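Local atomic coordinates of putative uncharacterized protein PH0186 (Pyrococcus horikoshii, PDB entry 2ZTS), a protein that probably binds ATP as a KaiC-like member of the P-loop NTPases, and holds ADP and magnesium. Residues C[45-49]-C[240-244]; C[61-67]-C[93-99]; C[161-165]-C[194-198]. All coordinates share one frame; numbering follows the deposited sequence.

Contact 1. Residues C[45-49]-C[240-244]; sequences TFAAQ and NGIVV. With ADP (adenosine-5'-diphosphate), chain H.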
loop_
_atom_site.group_PDB
_atom_site.type_symbol
_atom_site.label_atom_id
_atom_site.label_comp_id
_atom_site.label_asym_id
_atom_site.label_seq_id
_atom_site.Cartn_x
_atom_site.Cartn_y
_atom_site.Cartn_z
ATOM N N THR C 45 -4.838 19.262 -24.464
ATOM C CA THR C 45 -5.836 19.914 -25.264
ATOM C C THR C 45 -6.383 21.191 -24.632
ATOM O O THR C 45 -6.402 22.249 -25.247
ATOM C CB THR C 45 -6.962 18.896 -25.545
ATOM O OG1 THR C 45 -6.398 17.874 -26.377
ATOM C CG2 THR C 45 -8.059 19.477 -26.410
ATOM N N PHE C 46 -6.822 21.060 -23.399
ATOM C CA PHE C 46 -7.324 22.144 -22.563
ATOM C C PHE C 46 -6.231 23.244 -22.392
ATOM O O PHE C 46 -6.496 24.416 -22.616
ATOM C CB PHE C 46 -7.680 21.516 -21.243
ATOM C CG PHE C 46 -8.369 22.405 -20.305
ATOM C CD1 PHE C 46 -9.688 22.208 -20.016
ATOM C CD2 PHE C 46 -7.682 23.457 -19.703
ATOM C CE1 PHE C 46 -10.327 23.043 -19.133
ATOM C CE2 PHE C 46 -8.325 24.311 -18.804
ATOM C CZ PHE C 46 -9.626 24.109 -18.507
ATOM N N ALA C 47 -4.993 22.855 -22.084
ATOM C CA ALA C 47 -3.852 23.800 -22.001
ATOM C C ALA C 47 -3.510 24.500 -23.327
ATOM O O ALA C 47 -3.194 25.716 -23.337
ATOM C CB ALA C 47 -2.646 23.127 -21.489
ATOM N N ALA C 48 -3.656 23.781 -24.436
ATOM C CA ALA C 48 -3.362 24.331 -25.734
ATOM C C ALA C 48 -4.453 25.320 -26.124
ATOM O O ALA C 48 -4.150 26.372 -26.690
ATOM C CB ALA C 48 -3.225 23.274 -26.740
ATOM N N GLN C 49 -5.699 24.968 -25.822
ATOM C CA GLN C 49 -6.829 25.807 -26.119
ATOM C C GLN C 49 -6.705 27.153 -25.403
ATOM O O GLN C 49 -6.972 28.224 -25.986
ATOM C CB GLN C 49 -8.132 25.095 -25.721
ATOM C CG GLN C 49 -9.376 25.554 -26.469
ATOM C CD GLN C 49 -10.514 24.544 -26.357
ATOM O OE1 GLN C 49 -10.254 23.349 -26.308
ATOM N NE2 GLN C 49 -11.765 25.022 -26.263
ATOM N N ASN C 240 -13.768 21.249 -32.797
ATOM C CA ASN C 240 -13.167 22.535 -32.466
ATOM C C ASN C 240 -12.692 22.601 -31.023
ATOM O O ASN C 240 -12.679 23.633 -30.462
ATOM C CB ASN C 240 -14.123 23.717 -32.830
ATOM C CG ASN C 240 -14.523 23.712 -34.312
ATOM O OD1 ASN C 240 -15.635 23.314 -34.646
ATOM N ND2 ASN C 240 -13.596 24.086 -35.209
ATOM N N GLY C 241 -12.229 21.507 -30.443
ATOM C CA GLY C 241 -11.683 21.499 -29.083
ATOM C C GLY C 241 -12.679 21.201 -27.968
ATOM O O GLY C 241 -13.750 20.645 -28.188
ATOM N N ILE C 242 -12.333 21.596 -26.750
ATOM C CA ILE C 242 -13.188 21.329 -25.613
ATOM C C ILE C 242 -14.414 22.227 -25.629
ATOM O O ILE C 242 -14.323 23.441 -25.945
ATOM C CB ILE C 242 -12.421 21.473 -24.291
ATOM C CG1 ILE C 242 -11.284 20.472 -24.264
ATOM C CG2 ILE C 242 -13.334 21.221 -23.108
ATOM C CD1 ILE C 242 -10.498 20.438 -22.987
ATOM N N VAL C 243 -15.548 21.613 -25.299
ATOM C CA VAL C 243 -16.773 22.316 -24.905
ATOM C C VAL C 243 -17.327 21.665 -23.612
ATOM O O VAL C 243 -17.566 20.449 -23.568
ATOM C CB VAL C 243 -17.897 22.251 -26.000
ATOM C CG1 VAL C 243 -19.179 22.956 -25.502
ATOM C CG2 VAL C 243 -17.470 22.867 -27.366
ATOM N N VAL C 244 -17.556 22.485 -22.598
ATOM C CA VAL C 244 -18.131 22.088 -21.333
ATOM C C VAL C 244 -19.638 22.380 -21.347
ATOM O O VAL C 244 -20.047 23.402 -21.864
ATOM C CB VAL C 244 -17.472 22.865 -20.217
ATOM C CG1 VAL C 244 -18.106 22.553 -18.881
ATOM C CG2 VAL C 244 -15.950 22.570 -20.208
HETATM P PB ADP H . -3.864 14.064 -21.884
HETATM O O1B ADP H . -4.697 14.255 -20.691
HETATM O O2B ADP H . -3.177 12.693 -21.913
HETATM O O3B ADP H . -2.803 15.205 -22.085
HETATM P PA ADP H . -4.990 14.860 -24.467
HETATM O O1A ADP H . -5.276 16.373 -24.342
HETATM O O2A ADP H . -3.729 14.551 -25.239
HETATM O O3A ADP H . -5.016 14.095 -23.033
HETATM O "O5'" ADP H . -6.311 14.257 -25.111
HETATM C "C5'" ADP H . -6.316 13.591 -26.332
HETATM C "C4'" ADP H . -7.693 13.060 -26.654
HETATM O "O4'" ADP H . -8.557 13.970 -27.295
HETATM C "C3'" ADP H . -7.572 11.843 -27.550
HETATM O "O3'" ADP H . -7.195 10.740 -26.724
HETATM C "C2'" ADP H . -8.936 11.809 -28.212
HETATM O "O2'" ADP H . -9.877 11.152 -27.438
HETATM C "C1'" ADP H . -9.348 13.285 -28.272
HETATM N N9 ADP H . -9.036 13.925 -29.560
HETATM C C8 ADP H . -7.772 14.199 -30.069
HETATM N N7 ADP H . -7.906 14.829 -31.256
HETATM C C5 ADP H . -9.237 14.909 -31.532
HETATM C C6 ADP H . -9.952 15.447 -32.599
HETATM N N6 ADP H . -9.357 16.255 -33.489
HETATM N N1 ADP H . -11.348 15.408 -32.559
HETATM C C2 ADP H . -12.013 14.845 -31.482
HETATM N N3 ADP H . -11.293 14.315 -30.405
HETATM C C4 ADP H . -9.946 14.355 -30.452
#

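Contact 2. Residues C[61-67]-C[93-99]; sequences PGVFVTL and KIAIVDG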
loop_
_atom_site.group_PDB
_atom_site.type_symbol
_atom_site.label_atom_id
_atom_site.label_comp_id
_atom_site.label_asym_id
_atom_site.label_seq_id
_atom_site.Cartn_x
_atom_site.Cartn_y
_atom_site.Cartn_z
ATOM N N PRO C 61 -0.664 37.355 -25.742
ATOM C CA PRO C 61 0.430 36.453 -26.145
ATOM C C PRO C 61 0.602 35.323 -25.139
ATOM O O PRO C 61 0.403 35.570 -23.956
ATOM C CB PRO C 61 1.679 37.359 -26.168
ATOM C CG PRO C 61 1.129 38.833 -26.133
ATOM C CD PRO C 61 -0.200 38.719 -25.408
ATOM N N GLY C 62 0.965 34.131 -25.603
ATOM C CA GLY C 62 1.135 32.964 -24.759
ATOM C C GLY C 62 2.331 32.087 -25.047
ATOM O O GLY C 62 2.784 31.946 -26.186
ATOM N N VAL C 63 2.876 31.503 -23.991
ATOM C CA VAL C 63 3.965 30.572 -24.104
ATOM C C VAL C 63 3.499 29.146 -23.709
ATOM O O VAL C 63 3.092 28.920 -22.599
ATOM C CB VAL C 63 5.154 30.997 -23.258
ATOM C CG1 VAL C 63 6.255 29.995 -23.373
ATOM C CG2 VAL C 63 5.650 32.399 -23.665
ATOM N N PHE C 64 3.617 28.200 -24.618
ATOM C CA PHE C 64 3.343 26.828 -24.325
ATOM C C PHE C 64 4.654 26.115 -24.204
ATOM O O PHE C 64 5.384 25.951 -25.194
ATOM C CB PHE C 64 2.463 26.265 -25.418
ATOM C CG PHE C 64 1.830 24.937 -25.089
ATOM C CD1 PHE C 64 0.477 24.851 -24.916
ATOM C CD2 PHE C 64 2.602 23.761 -25.027
ATOM C CE1 PHE C 64 -0.126 23.639 -24.593
ATOM C CE2 PHE C 64 2.011 22.533 -24.721
ATOM C CZ PHE C 64 0.620 22.476 -24.519
ATOM N N VAL C 65 4.984 25.689 -22.983
ATOM C CA VAL C 65 6.218 24.948 -22.749
ATOM C C VAL C 65 5.817 23.486 -22.758
ATOM O O VAL C 65 4.893 23.128 -22.042
ATOM C CB VAL C 65 6.794 25.266 -21.408
ATOM C CG1 VAL C 65 8.021 24.464 -21.120
ATOM C CG2 VAL C 65 7.011 26.795 -21.235
ATOM N N THR C 66 6.499 22.645 -23.549
ATOM C CA THR C 66 6.277 21.230 -23.526
ATOM C C THR C 66 7.526 20.360 -23.483
ATOM O O THR C 66 8.462 20.562 -24.221
ATOM C CB THR C 66 5.334 20.832 -24.706
ATOM O OG1 THR C 66 5.259 19.403 -24.820
ATOM C CG2 THR C 66 5.780 21.363 -26.040
ATOM N N LEU C 67 7.539 19.397 -22.566
ATOM C CA LEU C 67 8.569 18.355 -22.534
ATOM C C LEU C 67 7.928 16.981 -22.768
ATOM O O LEU C 67 8.568 15.940 -22.665
ATOM C CB LEU C 67 9.302 18.456 -21.162
ATOM C CG LEU C 67 10.679 19.135 -20.992
ATOM C CD1 LEU C 67 11.340 19.713 -22.242
ATOM C CD2 LEU C 67 10.654 20.144 -19.893
ATOM N N LYS C 93 2.671 36.176 -31.271
ATOM C CA LYS C 93 1.654 36.052 -30.234
ATOM C C LYS C 93 1.718 34.695 -29.515
ATOM O O LYS C 93 1.184 34.585 -28.427
ATOM C CB LYS C 93 0.240 36.299 -30.760
ATOM C CG LYS C 93 0.039 37.648 -31.460
ATOM C CD LYS C 93 -0.860 38.629 -30.700
ATOM C CE LYS C 93 -1.073 39.940 -31.484
ATOM N NZ LYS C 93 0.230 40.676 -31.873
ATOM N N ILE C 94 2.385 33.694 -30.091
ATOM C CA ILE C 94 2.607 32.432 -29.385
ATOM C C ILE C 94 4.014 32.001 -29.538
ATOM O O ILE C 94 4.570 32.097 -30.604
ATOM C CB ILE C 94 1.696 31.308 -29.939
ATOM C CG1 ILE C 94 0.241 31.606 -29.686
ATOM C CG2 ILE C 94 2.047 29.937 -29.320
ATOM C CD1 ILE C 94 -0.703 30.497 -30.267
ATOM N N ALA C 95 4.606 31.506 -28.476
ATOM C CA ALA C 95 5.847 30.745 -28.601
ATOM C C ALA C 95 5.651 29.357 -28.038
ATOM O O ALA C 95 4.933 29.167 -27.020
ATOM C CB ALA C 95 6.950 31.442 -27.882
ATOM N N ILE C 96 6.308 28.384 -28.688
ATOM C CA ILE C 96 6.360 27.005 -28.215
ATOM C C ILE C 96 7.788 26.734 -27.843
ATOM O O ILE C 96 8.696 26.930 -28.671
ATOM C CB ILE C 96 5.893 25.947 -29.254
ATOM C CG1 ILE C 96 4.429 26.150 -29.644
ATOM C CG2 ILE C 96 6.096 24.525 -28.647
ATOM C CD1 ILE C 96 3.943 25.347 -30.940
ATOM N N VAL C 97 7.971 26.310 -26.582
ATOM C CA VAL C 97 9.255 25.946 -26.021
ATOM C C VAL C 97 9.281 24.453 -25.730
ATOM O O VAL C 97 8.624 23.974 -24.764
ATOM C CB VAL C 97 9.476 26.675 -24.700
ATOM C CG1 VAL C 97 10.769 26.242 -24.093
ATOM C CG2 VAL C 97 9.410 28.229 -24.876
ATOM N N ASP C 98 10.092 23.717 -26.479
ATOM C CA ASP C 98 10.103 22.259 -26.336
ATOM C C ASP C 98 11.382 21.596 -25.738
ATOM O O ASP C 98 11.555 20.393 -25.868
ATOM C CB ASP C 98 9.584 21.608 -27.634
ATOM C CG ASP C 98 10.578 21.692 -28.794
ATOM O OD1 ASP C 98 11.665 22.302 -28.646
ATOM O OD2 ASP C 98 10.331 21.158 -29.888
ATOM N N GLY C 99 12.380 22.325 -25.244
ATOM C CA GLY C 99 13.460 22.824 -26.064
ATOM C C GLY C 99 14.361 21.565 -26.085
ATOM O O GLY C 99 15.049 21.231 -25.055
#

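Contact 3. Residues C[161-165]-C[194-198]; sequences LLKLN and IEEFI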
loop_
_atom_site.group_PDB
_atom_site.type_symbol
_atom_site.label_atom_id
_atom_site.label_comp_id
_atom_site.label_asym_id
_atom_site.label_seq_id
_atom_site.Cartn_x
_atom_site.Cartn_y
_atom_site.Cartn_z
ATOM N N LEU C 161 10.201 22.031 -8.162
ATOM C CA LEU C 161 8.919 22.732 -8.002
ATOM C C LEU C 161 9.023 24.025 -7.174
ATOM O O LEU C 161 8.387 25.034 -7.515
ATOM C CB LEU C 161 7.859 21.802 -7.470
ATOM C CG LEU C 161 7.347 20.798 -8.543
ATOM C CD1 LEU C 161 6.569 19.627 -7.956
ATOM C CD2 LEU C 161 6.468 21.499 -9.553
ATOM N N LEU C 162 9.846 24.014 -6.129
ATOM C CA LEU C 162 10.069 25.227 -5.368
ATOM C C LEU C 162 10.826 26.290 -6.229
ATOM O O LEU C 162 10.426 27.438 -6.280
ATOM C CB LEU C 162 10.779 24.899 -4.049
ATOM C CG LEU C 162 9.840 24.274 -2.991
ATOM C CD1 LEU C 162 10.637 23.990 -1.747
ATOM C CD2 LEU C 162 8.597 25.081 -2.645
ATOM N N LYS C 163 11.833 25.893 -7.003
ATOM C CA LYS C 163 12.394 26.872 -7.956
ATOM C C LYS C 163 11.392 27.406 -8.991
ATOM O O LYS C 163 11.404 28.608 -9.310
ATOM C CB LYS C 163 13.595 26.332 -8.709
ATOM C CG LYS C 163 14.823 26.023 -7.930
ATOM C CD LYS C 163 15.916 25.604 -8.966
ATOM C CE LYS C 163 17.249 25.201 -8.358
ATOM N NZ LYS C 163 18.159 26.405 -8.091
ATOM N N LEU C 164 10.505 26.546 -9.510
ATOM C CA LEU C 164 9.542 27.009 -10.471
ATOM C C LEU C 164 8.622 28.041 -9.835
ATOM O O LEU C 164 8.232 29.017 -10.489
ATOM C CB LEU C 164 8.700 25.879 -11.012
ATOM C CG LEU C 164 7.517 26.142 -11.884
ATOM C CD1 LEU C 164 7.870 26.931 -13.131
ATOM C CD2 LEU C 164 7.020 24.785 -12.312
ATOM N N ASN C 165 8.209 27.779 -8.598
ATOM C CA ASN C 165 7.243 28.632 -7.875
ATOM C C ASN C 165 7.815 30.038 -7.755
ATOM O O ASN C 165 7.095 30.992 -7.969
ATOM C CB ASN C 165 6.964 28.059 -6.483
ATOM C CG ASN C 165 5.980 28.877 -5.666
ATOM O OD1 ASN C 165 4.859 29.111 -6.087
ATOM N ND2 ASN C 165 6.409 29.300 -4.452
ATOM N N ILE C 194 2.971 17.150 -4.394
ATOM C CA ILE C 194 3.690 18.420 -4.160
ATOM C C ILE C 194 3.113 19.533 -5.062
ATOM O O ILE C 194 3.081 20.686 -4.695
ATOM C CB ILE C 194 5.193 18.212 -4.452
ATOM C CG1 ILE C 194 5.784 17.094 -3.557
ATOM C CG2 ILE C 194 5.932 19.457 -4.257
ATOM C CD1 ILE C 194 7.186 16.601 -3.979
ATOM N N GLU C 195 2.736 19.156 -6.282
ATOM C CA GLU C 195 2.332 20.080 -7.295
ATOM C C GLU C 195 1.262 21.065 -6.785
ATOM O O GLU C 195 1.282 22.241 -7.153
ATOM C CB GLU C 195 1.786 19.301 -8.499
ATOM C CG GLU C 195 2.806 18.435 -9.199
ATOM C CD GLU C 195 2.774 16.966 -8.755
ATOM O OE1 GLU C 195 3.023 16.714 -7.564
ATOM O OE2 GLU C 195 2.427 16.099 -9.601
ATOM N N GLU C 196 0.272 20.556 -6.048
ATOM C CA GLU C 196 -0.822 21.386 -5.499
ATOM C C GLU C 196 -0.369 22.474 -4.500
ATOM O O GLU C 196 -1.066 23.483 -4.327
ATOM C CB GLU C 196 -1.862 20.486 -4.823
ATOM C CG GLU C 196 -1.281 19.584 -3.754
ATOM C CD GLU C 196 -0.967 18.160 -4.220
ATOM O OE1 GLU C 196 -0.321 17.936 -5.269
ATOM O OE2 GLU C 196 -1.279 17.248 -3.479
ATOM N N PHE C 197 0.782 22.292 -3.851
ATOM C CA PHE C 197 1.339 23.326 -2.993
ATOM C C PHE C 197 1.921 24.565 -3.710
ATOM O O PHE C 197 2.325 25.500 -3.023
ATOM C CB PHE C 197 2.379 22.739 -2.030
ATOM C CG PHE C 197 1.786 21.765 -1.084
ATOM C CD1 PHE C 197 1.147 22.212 0.062
ATOM C CD2 PHE C 197 1.750 20.420 -1.400
ATOM C CE1 PHE C 197 0.542 21.329 0.895
ATOM C CE2 PHE C 197 1.160 19.525 -0.557
ATOM C CZ PHE C 197 0.550 19.959 0.579
ATOM N N ILE C 198 2.068 24.541 -5.041
ATOM C CA ILE C 198 2.485 25.754 -5.754
ATOM C C ILE C 198 1.378 26.308 -6.634
ATOM O O ILE C 198 1.608 27.131 -7.470
ATOM C CB ILE C 198 3.798 25.524 -6.550
ATOM C CG1 ILE C 198 3.606 24.573 -7.713
ATOM C CG2 ILE C 198 4.919 25.012 -5.601
ATOM C CD1 ILE C 198 4.714 24.664 -8.758
#

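Contact 1. Residues C[45-49]-C[240-244]
G241 opens the strand by laying its CA against the Q49 amide, 3.6 Å from OE1; having no side chain, it lets the amide oxygen come close. At I242 the Q49 carboxamide lies along the strand backbone and grips it twice. I242 N gives its hydrogen to Q49 OE1 (2.8 Å, 163° at the hydrogen) on a lone pair in the carbonyl plane, and Q49 NE2 returns one to I242 O (3.0 Å), which lies in the amide plane. With CG anti to the backbone N (chi1 -156°) and the chain extended beyond it, Q49 spans the space between helix and strand. With an alanine here, I242 N and O are likely to lose both mates and a gap to open between helix and strand. The I242 side chain reaches over the helix: CG1 packs against CG2 of T45 at 4.0 Å, and CD1 touches F46 CB at 3.5 Å, lying at the edge of the ring near its plane. V243 turns away, its backbone hydrogen-bonded to that of E236. T45 N (2.9 Å) and OG1 (2.8 Å) hold ADP O1A. The strand packs on the first turns of the helix following the Walker A P-loop.

Contact 2. Residues C[61-67]-C[93-99]
G62 and K93 begin a parallel strand pairing, in which 62-66 runs beside 94-97, the outermost strand at this end of the chain's main sheet. The strands are joined by a beta-alpha-beta crossover through helices 71-79 and 85-90, and the sheet order beyond them, 138-142, 174-179, 32-36, is that of the RecA-like P-loop core. Their short axes lie 4.7 Å apart and their directions differ by 14°. The register runs from G62 opposite I94 to V65 opposite V97, and five backbone bonds zip the pair: G62 N to K93 O, A95 N to G62 O, F64 N to A95 O, V97 N to F64 O and T66 N to V97 O, the last 2.8 Å long. Beside them CA-H...O contacts fill in, such as I96 CA to F64 O at 3.3 Å.

V63, V65, A95 and V97 line one face, toward helix 120-134. There V63 CG1 meets V97 CG2 at 3.9 Å, and V65 CG2 comes to 4.3 Å from V97 CB. The other face carries F64, I94 and I96. F64, whose CG stands anti to its N (chi1 -166°), swings its ring away from I96 toward L74 and D142, a known magnesium-binding residue of this protein, though it holds no ion in this chain; I96 packs on helix 71-79 through A71, L74 and R75. At the C-terminal end the side chains turn to polar work. D98 leaves the strand with CG between its N and carbonyl carbon (chi1 73°), and its carboxylate accepts bonds from S101 N and A71 N. T66 OG1 takes the amide of E69, while T66 CG2 runs alongside I96 CG2, 4.1 Å away.

Contact 3. Residues C[161-165]-C[194-198]
L161 and I198 form the tight part of this contact. Their side chains cross at about a right angle, L161 CD2 meeting I198 CD1 at 3.7 Å, while the other branch of the leucine, CD1, reaches 3.8 Å from I194 CG2 and also touches the CG of E195. I198 holds CG1 between its backbone N and carbonyl carbon (chi1 68°), which turns CD1 in against the helix; L164 CD2 adds a lighter touch there at 4.2 Å. Next to it N165 slides past I198 in the opposite direction: its CB lies 3.8 Å from I198 CG2 and its OD1 lies near I198 CB, a van der Waals meeting without a bond.

In the RecA-like fold this joins helix 157-171, which leads into strand 174-179, to the turn of 3-10 helix that precedes strand 201-209, so the link between those two strands is pinned back onto the helix. The turn is braced from within: F197 N bonds to I194 O at 2.9 Å, and E195 bends at its second torsion to bring OE1 back to I194 N (3.2 Å), while OE2 bonds to T179 OG1 on the end of strand 174-179. I144 of helix 144-149 packs on both L161 and E195.

The outer side is looser. L162 is partly exposed and stops short of the turn. E196 and F197 take no part across the helix; they pack on T39 and E68 of the third subunit, another copy of the protein, whose L149 also packs on L162 and I194.

All three contacts are buried, but they differ in chemistry. Contact 2 is carried mainly by main-chain bonds, strand on strand. Contact 1 sets a side-chain amide and an isoleucine between helix and strand beside ADP. Contact 3 is mostly apolar branches, with N165 lying alongside I198, and has no polar bond between its segments; it lies about 25 Å, centre to centre, from contact 1 on the other side of the chain's middle. Contacts 1 and 2 work at the same sheet and touch: F64 CE1 lies 3.5 Å from A48 CA, so helix 43-58 packs on the strand that follows it. Contact 3 stays about 8 Å from contact 2 at the nearest atoms. It alone meets another subunit.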